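Local coordinates for protein N-acetylmuramoyl-L-alanine amidase AmiD (Escherichia coli, PDB 3D2Y) that hydrolyses, with one catalytic zinc ion per subunit, the bond between N-acetylmuramoyl residues and L-amino acid residues in certain cell-wall glycopeptides, at residues D39-S44 with H56-A61; V148-D153 with F166-L171; A129-A134 with Q174-W179; R158-G163 with F230-R235. One frame throughout, in Å; residues are numbered along the deposited sequence. Where two conformers were deposited one is given.

Contact 1 of 4, residues D39-S44 with H56-A61; sequences DDFDSS and HYLVPA
The ring of F41 meets L58 and P60 chiefly through CE1: F41 CE1 lies 3.7 Å from L58 CD2 and equally near P60 CG, both carbons coming in obliquely, and the CE1-CD1 side is turned to P60. At the ring's edge, in its plane, sits D42 OD1 from the next residue of the helix, and W73 of strand 73-74 packs against the same ring edge-to-face. F41 CG stands anti to the backbone N (chi1 -175°), which carries the ring from the first turn of helix 41-48 out to the strand. There it lies alongside P60, both side chains pointing the same way, while the L58 side chain runs across it. Strand 57-59 belongs to the mixed sheet of this PGRP-like amidase fold, bonded on one side to strand 73-74 and on the other to strand 100-105, which bears the proton acceptor E104 close to L58. One turn after F41, S44 CB rests 4.2 Å from L58 CD1. Its hydroxyl turns back to the helix, S44 OG donating to D40 O over 2.9 Å from above the carbonyl plane. Shortening F41 to an alanine would probably take from L58 CD2 and P60 CG the ring they pack against and leave W73 without its edge-to-face partner. D40 is the N-cap of this helix, with D40 OD1 accepting from S43 N at 2.9 Å in a nearly straight bond (171°).

Contact 2 of 4, residues V148-D153 with F166-L171; sequences VVAHAD and FPWQQL
Strand 148-150 and the opening turn of helix 168-173 keep their backbones well apart, V149 CA and W168 CA being 9.4 Å from each other, and the indole of W168 spans the distance. In the PGRP-like amidase fold this strand is an outermost one of the mixed sheet, parallel to strand 31-36, and it leads directly into H151, a ligand of the catalytic zinc. With W168 CG anti to its own carbonyl carbon (chi1 -72°), the six-membered ring of the indole reaches along the strand and touches three successive residues. W168 CZ3 lies 4.0 Å from V148 CG1, which sits in plane at the ring edge. The next carbon, W168 CH2, comes within 3.5 Å of V149 C, so the peptide itself is part of the packing surface. W168 CZ2 then meets A150 CB at 3.9 Å. Above one face of the indole is F166 CD1; the ring of H233 stacks on the opposite face, and the tryptophan is thus held flat between two rings. H233 ND1 is hydrogen-bonded to D153 OD2, and D153 OD1 to Y212 OH. D153 OD2 accepts in addition from A150 N, at 2.8 Å and from 48° above the carboxylate plane.

Contact 3 of 4, residues A129-A134 with Q174-W179; sequences ALIPLA and QGIGAW
I131 is the first residue of segment 129-134 to reach across, and it does so with both of its branches. I131 CD1 lies 4.0 Å from Q174 CG, and I131 CG2 is the same distance from Q174 NE2, because the glutamine chain is bent at chi2 (-71°) and crosses the isoleucine at about a right angle. I176 CD1 also approaches this side chain, 3.9 Å from I131 CG2, and comes still nearer the backbone, 3.5 Å from I131 O. Replacing I131 by a serine is likely to open a gap beside I176 CD1 and strip Q174 CG of its apolar support. P132 brings no N-H to the preceding turn, and helix 124-141 is kinked there. One turn on from I131, A134 CB lies 3.8 Å from I176 CD1. I176 is placed by the end of helix 168-173: a Schellman motif with G175 as the C-prime residue, at positive phi, in which I176 N bonds to L171 O and G175 N to A172 O. L171 packs on both isoleucines. The adhesion is therefore chiefly apolar, methyl groups packing on one another, on a backbone oxygen and on an amide nitrogen, with a hydrogen bond from K135 NZ to Q174 O alongside.

Contact 4 of 4, residues R158-G163 with F230-R235; sequences RKDDPG and FQMHFR
D160 OD1 is held in a salt bridge by R225 NH2 and touched by the methyl of M232, both from helix 220-234, with M232 CE 3.6 Å away. The other carboxylate oxygen, D160 OD2, pairs with K117 NZ, and R225 NH2 also donates to K159 O; two cations of this kind would probably keep the buried acid ionised. The methionine reaches the loop because its chain runs extended as far as SD and then bends (chi3 -74°), laying CE over the aspartate. There M232 CE is also 3.8 Å from D160 O, with SD a little farther from the same oxygen, so that one thioether packs on main chain and side chain alike. A152 and Y239 press on M232 as well. Farther along the loop, G163 CA comes within 5.8 Å of M232 CA. At the backbone angles of G163 a beta carbon would be jammed against the carbonyl oxygen of P162, which itself follows a cis peptide bond. Next to D160 on either side are K159, the transition-state stabiliser, whose NZ bonds to the backbone of the bound peptide, and D161, a ligand of the catalytic zinc. This is the active-site loop of a zinc amidase of the PGRP-like family.

Overall arrangement
Contacts 1 and 2 share the mixed sheet: contact 1 uses strand 57-59, contact 2 the outermost strand 148-150, their centres about 18 Å apart. Contact 3 bridges them through helix 124-141, touching contact 1 at Y57 and V59 and contact 2 at L130 and I131. Contacts 2 and 4 are close neighbours, with centres about 8 Å apart, joined where D153 meets H233 and A152 bonds to D161. Along the chain contact 1 closes first, contact 2 is nested within contact 3, and contact 4 crosses both. Helix 220-234, late in the chain, is thereby fastened to the segments that carry the zinc ligands, H151 just after strand 148-150 and D161 in the loop, while contact 1 lies beside the proton acceptor E104.

Contact 1 of 4, residues D39-S44 with H56-A61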
loop_
_atom_site.group_PDB
_atom_site.type_symbol
_atom_site.label_atom_id
_atom_site.label_comp_id
_atom_site.label_asym_id
_atom_site.label_seq_id
_atom_site.Cartn_x
_atom_site.Cartn_y
_atom_site.Cartn_z
ATOM N N ASP A 39 8.498 8.525 -13.511
ATOM C CA ASP A 39 9.436 9.565 -13.953
ATOM C C ASP A 39 10.838 9.206 -13.422
ATOM O O ASP A 39 10.973 8.351 -12.529
ATOM C CB ASP A 39 8.983 10.948 -13.437
ATOM C CG ASP A 39 9.420 12.117 -14.341
ATOM O OD1 ASP A 39 10.171 11.908 -15.326
ATOM O OD2 ASP A 39 9.012 13.270 -14.033
ATOM N N ASP A 40 11.863 9.853 -13.978
ATOM C CA ASP A 40 13.267 9.561 -13.684
ATOM C C ASP A 40 13.654 10.121 -12.339
ATOM O O ASP A 40 12.920 10.904 -11.769
ATOM C CB ASP A 40 14.163 10.169 -14.770
ATOM C CG ASP A 40 14.071 11.676 -14.812
ATOM O OD1 ASP A 40 14.732 12.326 -13.986
ATOM O OD2 ASP A 40 13.352 12.220 -15.663
ATOM N N PHE A 41 14.836 9.755 -11.834
ATOM C CA PHE A 41 15.141 10.143 -10.461
ATOM C C PHE A 41 15.144 11.654 -10.208
ATOM O O PHE A 41 14.479 12.155 -9.273
ATOM C CB PHE A 41 16.499 9.561 -10.021
ATOM C CG PHE A 41 16.788 9.828 -8.573
ATOM C CD1 PHE A 41 16.146 9.090 -7.585
ATOM C CD2 PHE A 41 17.640 10.842 -8.200
ATOM C CE1 PHE A 41 16.399 9.333 -6.232
ATOM C CE2 PHE A 41 17.877 11.094 -6.853
ATOM C CZ PHE A 41 17.243 10.329 -5.880
ATOM N N ASP A 42 15.941 12.378 -10.999
ATOM C CA ASP A 42 16.105 13.823 -10.764
ATOM C C ASP A 42 14.753 14.519 -10.871
ATOM O O ASP A 42 14.414 15.321 -10.015
ATOM C CB ASP A 42 17.168 14.429 -11.710
ATOM C CG ASP A 42 18.552 13.833 -11.484
ATOM O OD1 ASP A 42 18.842 13.366 -10.357
ATOM O OD2 ASP A 42 19.363 13.807 -12.438
ATOM N N SER A 43 13.968 14.172 -11.896
ATOM C CA SER A 43 12.640 14.744 -12.082
ATOM C C SER A 43 11.690 14.422 -10.908
ATOM O O SER A 43 10.942 15.282 -10.453
ATOM C CB SER A 43 12.049 14.301 -13.417
ATOM O OG SER A 43 12.954 14.582 -14.477
ATOM N N SER A 44 11.737 13.195 -10.411
ATOM C CA SER A 44 10.839 12.789 -9.284
ATOM C C SER A 44 11.282 13.567 -8.035
ATOM O O SER A 44 10.453 14.045 -7.244
ATOM C CB SER A 44 10.896 11.276 -9.025
ATOM O OG SER A 44 10.483 10.553 -10.172
ATOM N N HIS A 56 7.729 10.370 2.016
ATOM C CA HIS A 56 8.789 10.243 3.031
ATOM C C HIS A 56 10.072 9.679 2.477
ATOM O O HIS A 56 11.146 10.152 2.826
ATOM C CB HIS A 56 8.335 9.405 4.200
ATOM C CG HIS A 56 7.126 9.946 4.881
ATOM N ND1 HIS A 56 5.832 9.610 4.517
ATOM C CD2 HIS A 56 7.016 10.809 5.923
ATOM C CE1 HIS A 56 4.984 10.250 5.301
ATOM N NE2 HIS A 56 5.675 10.986 6.163
ATOM N N TYR A 57 9.956 8.695 1.577
ATOM C CA TYR A 57 11.128 8.099 0.955
ATOM C C TYR A 57 11.019 8.043 -0.578
ATOM O O TYR A 57 9.929 7.948 -1.167
ATOM C CB TYR A 57 11.371 6.705 1.541
ATOM C CG TYR A 57 11.536 6.680 3.033
ATOM C CD1 TYR A 57 12.792 6.903 3.603
ATOM C CD2 TYR A 57 10.459 6.426 3.869
ATOM C CE1 TYR A 57 12.965 6.877 4.979
ATOM C CE2 TYR A 57 10.610 6.407 5.269
ATOM C CZ TYR A 57 11.883 6.640 5.795
ATOM O OH TYR A 57 12.165 6.630 7.127
ATOM N N LEU A 58 12.167 8.192 -1.205
ATOM C CA LEU A 58 12.312 8.003 -2.642
ATOM C C LEU A 58 13.460 7.004 -2.919
ATOM O O LEU A 58 14.636 7.273 -2.568
ATOM C CB LEU A 58 12.563 9.354 -3.345
ATOM C CG LEU A 58 12.870 9.372 -4.862
ATOM C CD1 LEU A 58 11.706 8.825 -5.732
ATOM C CD2 LEU A 58 13.192 10.803 -5.290
ATOM N N VAL A 59 13.112 5.857 -3.520
ATOM C CA VAL A 59 14.079 4.794 -3.806
ATOM C C VAL A 59 14.438 4.821 -5.306
ATOM O O VAL A 59 13.554 4.626 -6.130
ATOM C CB VAL A 59 13.545 3.379 -3.437
ATOM C CG1 VAL A 59 14.724 2.353 -3.513
ATOM C CG2 VAL A 59 12.921 3.393 -1.978
ATOM N N PRO A 60 15.729 5.067 -5.657
ATOM C CA PRO A 60 16.056 5.005 -7.093
ATOM C C PRO A 60 15.784 3.598 -7.676
ATOM O O PRO A 60 15.694 2.619 -6.947
ATOM C CB PRO A 60 17.570 5.316 -7.126
ATOM C CG PRO A 60 17.895 5.948 -5.863
ATOM C CD PRO A 60 16.928 5.352 -4.851
ATOM N N ALA A 61 15.726 3.505 -8.986
ATOM C CA ALA A 61 15.554 2.220 -9.673
ATOM C C ALA A 61 16.690 1.266 -9.346
ATOM O O ALA A 61 16.464 0.074 -9.187
ATOM C CB ALA A 61 15.504 2.437 -11.174
#

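Contact 2 of 4, residues V148-D153 with F166-L171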
loop_
_atom_site.group_PDB
_atom_site.type_symbol
_atom_site.label_atom_id
_atom_site.label_comp_id
_atom_site.label_asym_id
_atom_site.label_seq_id
_atom_site.Cartn_x
_atom_site.Cartn_y
_atom_site.Cartn_z
ATOM N N VAL A 148 0.061 -2.707 4.728
ATOM C CA VAL A 148 1.068 -2.378 3.707
ATOM C C VAL A 148 0.345 -2.422 2.340
ATOM O O VAL A 148 -0.076 -3.481 1.894
ATOM C CB VAL A 148 2.257 -3.405 3.730
ATOM C CG1 VAL A 148 3.342 -2.928 2.785
ATOM C CG2 VAL A 148 2.778 -3.577 5.165
ATOM N N VAL A 149 0.148 -1.273 1.706
ATOM C CA VAL A 149 -0.833 -1.196 0.617
ATOM C C VAL A 149 -0.253 -0.475 -0.560
ATOM O O VAL A 149 0.773 0.253 -0.454
ATOM C CB VAL A 149 -2.137 -0.438 1.040
ATOM C CG1 VAL A 149 -2.926 -1.246 2.121
ATOM C CG2 VAL A 149 -1.787 1.031 1.543
ATOM N N ALA A 150 -0.916 -0.704 -1.679
ATOM C CA ALA A 150 -0.709 0.057 -2.891
ATOM C C ALA A 150 -1.480 1.353 -2.790
ATOM O O ALA A 150 -2.539 1.423 -2.190
ATOM C CB ALA A 150 -1.256 -0.747 -4.104
ATOM N N HIS A 151 -0.962 2.386 -3.433
ATOM C CA HIS A 151 -1.766 3.599 -3.593
ATOM C C HIS A 151 -3.119 3.269 -4.275
ATOM O O HIS A 151 -4.175 3.860 -3.965
ATOM C CB HIS A 151 -0.997 4.518 -4.480
ATOM C CG HIS A 151 -1.465 5.949 -4.458
ATOM N ND1 HIS A 151 -0.991 6.889 -5.350
ATOM C CD2 HIS A 151 -2.320 6.608 -3.644
ATOM C CE1 HIS A 151 -1.521 8.067 -5.076
ATOM N NE2 HIS A 151 -2.348 7.915 -4.060
ATOM N N ALA A 152 -3.081 2.347 -5.248
ATOM C CA ALA A 152 -4.333 1.973 -5.966
ATOM C C ALA A 152 -5.316 1.390 -4.983
ATOM O O ALA A 152 -6.538 1.501 -5.174
ATOM C CB ALA A 152 -4.035 0.951 -7.103
ATOM N N ASP A 153 -4.808 0.741 -3.929
ATOM C CA ASP A 153 -5.696 0.130 -2.942
ATOM C C ASP A 153 -6.505 1.217 -2.227
ATOM O O ASP A 153 -7.661 0.976 -1.827
ATOM C CB ASP A 153 -4.918 -0.680 -1.905
ATOM C CG ASP A 153 -4.233 -1.927 -2.499
ATOM O OD1 ASP A 153 -4.708 -2.482 -3.513
ATOM O OD2 ASP A 153 -3.211 -2.360 -1.927
ATOM N N PHE A 166 4.494 -5.147 -9.587
ATOM C CA PHE A 166 5.044 -5.017 -8.234
ATOM C C PHE A 166 5.008 -6.354 -7.478
ATOM O O PHE A 166 3.939 -6.957 -7.377
ATOM C CB PHE A 166 4.366 -3.906 -7.393
ATOM C CG PHE A 166 5.100 -3.636 -6.120
ATOM C CD1 PHE A 166 4.641 -4.151 -4.910
ATOM C CD2 PHE A 166 6.316 -2.946 -6.150
ATOM C CE1 PHE A 166 5.405 -3.935 -3.713
ATOM C CE2 PHE A 166 7.056 -2.734 -5.009
ATOM C CZ PHE A 166 6.584 -3.223 -3.771
ATOM N N PRO A 167 6.179 -6.819 -6.954
ATOM C CA PRO A 167 6.262 -8.180 -6.391
ATOM C C PRO A 167 5.755 -8.355 -4.938
ATOM O O PRO A 167 6.549 -8.591 -4.029
ATOM C CB PRO A 167 7.764 -8.514 -6.546
ATOM C CG PRO A 167 8.460 -7.168 -6.399
ATOM C CD PRO A 167 7.486 -6.119 -6.920
ATOM N N TRP A 168 4.431 -8.224 -4.741
ATOM C CA TRP A 168 3.804 -8.325 -3.404
ATOM C C TRP A 168 4.066 -9.660 -2.698
ATOM O O TRP A 168 4.378 -9.678 -1.493
ATOM C CB TRP A 168 2.303 -8.073 -3.491
ATOM C CG TRP A 168 1.942 -6.637 -3.759
ATOM C CD1 TRP A 168 1.503 -6.114 -4.933
ATOM C CD2 TRP A 168 2.072 -5.525 -2.844
ATOM N NE1 TRP A 168 1.288 -4.741 -4.810
ATOM C CE2 TRP A 168 1.608 -4.357 -3.532
ATOM C CE3 TRP A 168 2.495 -5.405 -1.510
ATOM C CZ2 TRP A 168 1.576 -3.084 -2.939
ATOM C CZ3 TRP A 168 2.448 -4.133 -0.898
ATOM C CH2 TRP A 168 1.992 -2.981 -1.632
ATOM N N GLN A 169 3.931 -10.766 -3.444
ATOM C CA GLN A 169 4.174 -12.108 -2.886
ATOM C C GLN A 169 5.628 -12.284 -2.402
ATOM O O GLN A 169 5.856 -12.802 -1.311
ATOM C CB GLN A 169 3.803 -13.226 -3.873
ATOM C CG GLN A 169 3.416 -14.509 -3.137
ATOM C CD GLN A 169 3.199 -15.702 -4.040
ATOM O OE1 GLN A 169 2.930 -15.571 -5.239
ATOM N NE2 GLN A 169 3.285 -16.886 -3.452
ATOM N N GLN A 170 6.595 -11.845 -3.202
ATOM C CA GLN A 170 7.991 -11.823 -2.776
ATOM C C GLN A 170 8.193 -11.064 -1.455
ATOM O O GLN A 170 8.969 -11.489 -0.587
ATOM C CB GLN A 170 8.864 -11.173 -3.842
ATOM C CG GLN A 170 10.305 -11.321 -3.530
ATOM C CD GLN A 170 11.213 -10.510 -4.397
ATOM O OE1 GLN A 170 12.326 -10.196 -3.983
ATOM N NE2 GLN A 170 10.756 -10.140 -5.588
ATOM N N LEU A 171 7.521 -9.927 -1.315
ATOM C CA LEU A 171 7.666 -9.118 -0.112
ATOM C C LEU A 171 7.011 -9.831 1.048
ATOM O O LEU A 171 7.518 -9.751 2.171
ATOM C CB LEU A 171 7.005 -7.744 -0.260
ATOM C CG LEU A 171 7.732 -6.658 -1.042
ATOM C CD1 LEU A 171 7.300 -5.295 -0.521
ATOM C CD2 LEU A 171 9.184 -6.858 -0.849
#

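Contact 3 of 4, residues A129-A134 with Q174-W179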
loop_
_atom_site.group_PDB
_atom_site.type_symbol
_atom_site.label_atom_id
_atom_site.label_comp_id
_atom_site.label_asym_id
_atom_site.label_seq_id
_atom_site.Cartn_x
_atom_site.Cartn_y
_atom_site.Cartn_z
ATOM N N ALA A 129 16.679 -3.093 -1.809
ATOM C CA ALA A 129 16.839 -1.881 -0.986
ATOM C C ALA A 129 15.589 -1.610 -0.159
ATOM O O ALA A 129 15.663 -1.243 1.044
ATOM C CB ALA A 129 17.160 -0.689 -1.900
ATOM N N LEU A 130 14.436 -1.789 -0.806
ATOM C CA LEU A 130 13.111 -1.601 -0.149
ATOM C C LEU A 130 12.873 -2.489 1.053
ATOM O O LEU A 130 12.319 -2.022 2.045
ATOM C CB LEU A 130 12.013 -1.817 -1.177
ATOM C CG LEU A 130 10.553 -1.698 -0.728
ATOM C CD1 LEU A 130 10.279 -0.329 -0.033
ATOM C CD2 LEU A 130 9.621 -1.989 -1.901
ATOM N N ILE A 131 13.248 -3.765 0.958
ATOM C CA ILE A 131 12.932 -4.762 2.013
ATOM C C ILE A 131 13.374 -4.329 3.443
ATOM O O ILE A 131 12.536 -4.258 4.310
ATOM C CB ILE A 131 13.409 -6.217 1.580
ATOM C CG1 ILE A 131 12.528 -6.702 0.419
ATOM C CG2 ILE A 131 13.430 -7.213 2.803
ATOM C CD1 ILE A 131 13.065 -7.996 -0.371
ATOM N N PRO A 132 14.675 -4.012 3.676
ATOM C CA PRO A 132 15.092 -3.589 5.035
ATOM C C PRO A 132 14.477 -2.263 5.529
ATOM O O PRO A 132 14.272 -2.092 6.729
ATOM C CB PRO A 132 16.610 -3.509 4.927
ATOM C CG PRO A 132 16.856 -3.278 3.466
ATOM C CD PRO A 132 15.830 -4.073 2.758
ATOM N N LEU A 133 14.155 -1.351 4.618
ATOM C CA LEU A 133 13.518 -0.100 4.988
ATOM C C LEU A 133 12.069 -0.369 5.402
ATOM O O LEU A 133 11.618 0.073 6.465
ATOM C CB LEU A 133 13.591 0.897 3.816
ATOM C CG LEU A 133 12.726 2.165 3.980
ATOM C CD1 LEU A 133 13.186 3.026 5.195
ATOM C CD2 LEU A 133 12.655 2.946 2.662
ATOM N N ALA A 134 11.340 -1.127 4.587
ATOM C CA ALA A 134 9.955 -1.538 4.974
ATOM C C ALA A 134 9.936 -2.306 6.307
ATOM O O ALA A 134 9.106 -2.025 7.158
ATOM C CB ALA A 134 9.313 -2.364 3.858
ATOM N N GLN A 174 9.075 -12.223 2.808
ATOM C CA GLN A 174 10.019 -11.512 3.686
ATOM C C GLN A 174 9.353 -10.858 4.934
ATOM O O GLN A 174 9.996 -10.099 5.695
ATOM C CB GLN A 174 10.800 -10.469 2.869
ATOM C CG GLN A 174 11.641 -11.051 1.750
ATOM C CD GLN A 174 12.840 -11.794 2.265
ATOM O OE1 GLN A 174 13.081 -12.937 1.886
ATOM N NE2 GLN A 174 13.604 -11.152 3.148
ATOM N N GLY A 175 8.071 -11.154 5.135
ATOM C CA GLY A 175 7.294 -10.643 6.274
ATOM C C GLY A 175 6.748 -9.246 6.059
ATOM O O GLY A 175 6.362 -8.565 7.019
ATOM N N ILE A 176 6.736 -8.814 4.798
ATOM C CA ILE A 176 6.212 -7.497 4.412
ATOM C C ILE A 176 4.901 -7.582 3.629
ATOM O O ILE A 176 4.888 -7.851 2.425
ATOM C CB ILE A 176 7.215 -6.680 3.602
ATOM C CG1 ILE A 176 8.577 -6.613 4.338
ATOM C CG2 ILE A 176 6.631 -5.262 3.256
ATOM C CD1 ILE A 176 9.734 -6.112 3.453
ATOM N N GLY A 177 3.818 -7.251 4.309
ATOM C CA GLY A 177 2.478 -7.232 3.696
ATOM C C GLY A 177 1.712 -8.542 3.759
ATOM O O GLY A 177 2.249 -9.611 4.115
ATOM N N ALA A 178 0.442 -8.439 3.386
ATOM C CA ALA A 178 -0.575 -9.514 3.483
ATOM C C ALA A 178 -0.519 -10.458 2.281
ATOM O O ALA A 178 -0.309 -10.047 1.135
ATOM C CB ALA A 178 -1.982 -8.881 3.559
ATOM N N TRP A 179 -0.683 -11.741 2.536
ATOM C CA TRP A 179 -0.866 -12.699 1.424
ATOM C C TRP A 179 -1.689 -13.853 1.966
ATOM O O TRP A 179 -1.451 -14.261 3.103
ATOM C CB TRP A 179 0.480 -13.173 0.878
ATOM C CG TRP A 179 0.389 -13.754 -0.496
ATOM C CD1 TRP A 179 0.350 -15.096 -0.825
ATOM C CD2 TRP A 179 0.279 -13.032 -1.734
ATOM N NE1 TRP A 179 0.255 -15.242 -2.202
ATOM C CE2 TRP A 179 0.187 -13.994 -2.774
ATOM C CE3 TRP A 179 0.243 -11.664 -2.068
ATOM C CZ2 TRP A 179 0.091 -13.630 -4.139
ATOM C CZ3 TRP A 179 0.115 -11.311 -3.415
ATOM C CH2 TRP A 179 0.037 -12.290 -4.428
#

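Contact 4 of 4, residues R158-G163 with F230-R235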
loop_
_atom_site.group_PDB
_atom_site.type_symbol
_atom_site.label_atom_id
_atom_site.label_comp_id
_atom_site.label_asym_id
_atom_site.label_seq_id
_atom_site.Cartn_x
_atom_site.Cartn_y
_atom_site.Cartn_z
ATOM N N ARG A 158 -8.553 6.494 -8.893
ATOM C CA ARG A 158 -7.627 7.551 -9.330
ATOM C C ARG A 158 -6.267 7.046 -9.733
ATOM O O ARG A 158 -5.568 7.714 -10.509
ATOM C CB ARG A 158 -7.421 8.612 -8.231
ATOM C CG ARG A 158 -8.708 9.397 -7.868
ATOM C CD ARG A 158 -8.417 10.602 -6.945
ATOM N NE ARG A 158 -7.729 10.241 -5.693
ATOM C CZ ARG A 158 -6.425 10.453 -5.489
ATOM N NH1 ARG A 158 -5.709 11.044 -6.423
ATOM N NH2 ARG A 158 -5.836 10.110 -4.338
ATOM N N LYS A 159 -5.844 5.930 -9.126
ATOM C CA LYS A 159 -4.434 5.474 -9.235
ATOM C C LYS A 159 -4.317 3.976 -9.513
ATOM O O LYS A 159 -5.174 3.186 -9.103
ATOM C CB LYS A 159 -3.669 5.797 -7.948
ATOM C CG LYS A 159 -3.643 7.258 -7.583
ATOM C CD LYS A 159 -2.757 8.082 -8.515
ATOM C CE LYS A 159 -2.954 9.549 -8.237
ATOM N NZ LYS A 159 -1.809 10.294 -8.919
ATOM N N ASP A 160 -3.227 3.614 -10.185
ATOM C CA ASP A 160 -2.862 2.214 -10.434
ATOM C C ASP A 160 -1.618 1.761 -9.671
ATOM O O ASP A 160 -1.331 0.551 -9.592
ATOM C CB ASP A 160 -2.576 2.051 -11.942
ATOM C CG ASP A 160 -3.845 1.968 -12.770
ATOM O OD1 ASP A 160 -4.922 1.855 -12.178
ATOM O OD2 ASP A 160 -3.767 2.034 -14.018
ATOM N N ASP A 161 -0.829 2.728 -9.194
ATOM C CA ASP A 161 0.488 2.431 -8.640
ATOM C C ASP A 161 0.478 1.659 -7.327
ATOM O O ASP A 161 -0.464 1.828 -6.523
ATOM C CB ASP A 161 1.391 3.688 -8.623
ATOM C CG ASP A 161 0.903 4.777 -7.677
ATOM O OD1 ASP A 161 1.679 5.118 -6.755
ATOM O OD2 ASP A 161 -0.246 5.266 -7.837
ATOM N N PRO A 162 1.491 0.765 -7.116
ATOM C CA PRO A 162 2.635 0.464 -8.001
ATOM C C PRO A 162 2.414 -0.588 -9.089
ATOM O O PRO A 162 3.375 -0.984 -9.726
ATOM C CB PRO A 162 3.691 -0.060 -7.025
ATOM C CG PRO A 162 2.856 -0.794 -6.013
ATOM C CD PRO A 162 1.561 -0.026 -5.882
ATOM N N GLY A 163 1.175 -1.049 -9.270
ATOM C CA GLY A 163 0.843 -1.828 -10.451
ATOM C C GLY A 163 1.069 -3.324 -10.356
ATOM O O GLY A 163 1.631 -3.845 -9.373
ATOM N N PHE A 230 -7.656 -4.509 -6.660
ATOM C CA PHE A 230 -7.476 -5.666 -5.789
ATOM C C PHE A 230 -6.647 -6.754 -6.518
ATOM O O PHE A 230 -5.708 -7.374 -5.940
ATOM C CB PHE A 230 -8.851 -6.203 -5.364
ATOM C CG PHE A 230 -8.790 -7.459 -4.557
ATOM C CD1 PHE A 230 -8.317 -7.438 -3.248
ATOM C CD2 PHE A 230 -9.247 -8.687 -5.100
ATOM C CE1 PHE A 230 -8.258 -8.616 -2.488
ATOM C CE2 PHE A 230 -9.186 -9.878 -4.358
ATOM C CZ PHE A 230 -8.683 -9.832 -3.044
ATOM N N GLN A 231 -6.990 -6.952 -7.793
ATOM C CA GLN A 231 -6.328 -7.969 -8.623
ATOM C C GLN A 231 -4.885 -7.586 -8.915
ATOM O O GLN A 231 -3.991 -8.454 -8.900
ATOM C CB GLN A 231 -7.096 -8.220 -9.923
ATOM C CG GLN A 231 -8.479 -8.880 -9.685
ATOM C CD GLN A 231 -9.382 -8.861 -10.911
ATOM O OE1 GLN A 231 -9.333 -7.937 -11.715
ATOM N NE2 GLN A 231 -10.260 -9.856 -11.020
ATOM N N MET A 232 -4.646 -6.314 -9.220
ATOM C CA MET A 232 -3.268 -5.825 -9.419
ATOM C C MET A 232 -2.364 -6.146 -8.239
ATOM O O MET A 232 -1.196 -6.453 -8.442
ATOM C CB MET A 232 -3.201 -4.326 -9.741
ATOM C CG MET A 232 -3.717 -3.958 -11.112
ATOM S SD MET A 232 -3.344 -2.251 -11.524
ATOM C CE MET A 232 -4.493 -1.337 -10.521
ATOM N N HIS A 233 -2.927 -6.144 -7.024
ATOM C CA HIS A 233 -2.184 -6.458 -5.800
ATOM C C HIS A 233 -2.134 -7.997 -5.554
ATOM O O HIS A 233 -1.063 -8.560 -5.268
ATOM C CB HIS A 233 -2.836 -5.681 -4.633
ATOM C CG HIS A 233 -2.076 -5.713 -3.335
ATOM N ND1 HIS A 233 -2.158 -4.695 -2.401
ATOM C CD2 HIS A 233 -1.276 -6.663 -2.787
ATOM C CE1 HIS A 233 -1.426 -5.014 -1.344
ATOM N NE2 HIS A 233 -0.898 -6.210 -1.551
ATOM N N PHE A 234 -3.277 -8.672 -5.676
ATOM C CA PHE A 234 -3.446 -10.007 -5.126
ATOM C C PHE A 234 -3.723 -11.093 -6.159
ATOM O O PHE A 234 -3.675 -12.278 -5.813
ATOM C CB PHE A 234 -4.544 -10.034 -4.042
ATOM C CG PHE A 234 -4.227 -9.236 -2.824
ATOM C CD1 PHE A 234 -3.353 -9.758 -1.859
ATOM C CD2 PHE A 234 -4.830 -7.988 -2.605
ATOM C CE1 PHE A 234 -3.057 -9.058 -0.713
ATOM C CE2 PHE A 234 -4.509 -7.262 -1.434
ATOM C CZ PHE A 234 -3.636 -7.822 -0.481
ATOM N N ARG A 235 -3.954 -10.713 -7.429
ATOM C CA ARG A 235 -4.187 -11.706 -8.500
ATOM C C ARG A 235 -3.750 -11.091 -9.835
ATOM O O ARG A 235 -4.563 -10.851 -10.726
ATOM C CB ARG A 235 -5.654 -12.167 -8.546
ATOM C CG ARG A 235 -5.865 -13.604 -9.095
ATOM C CD ARG A 235 -5.778 -13.710 -10.626
ATOM N NE ARG A 235 -6.777 -12.856 -11.264
ATOM C CZ ARG A 235 -8.016 -13.235 -11.576
ATOM N NH1 ARG A 235 -8.842 -12.372 -12.143
ATOM N NH2 ARG A 235 -8.425 -14.474 -11.344
#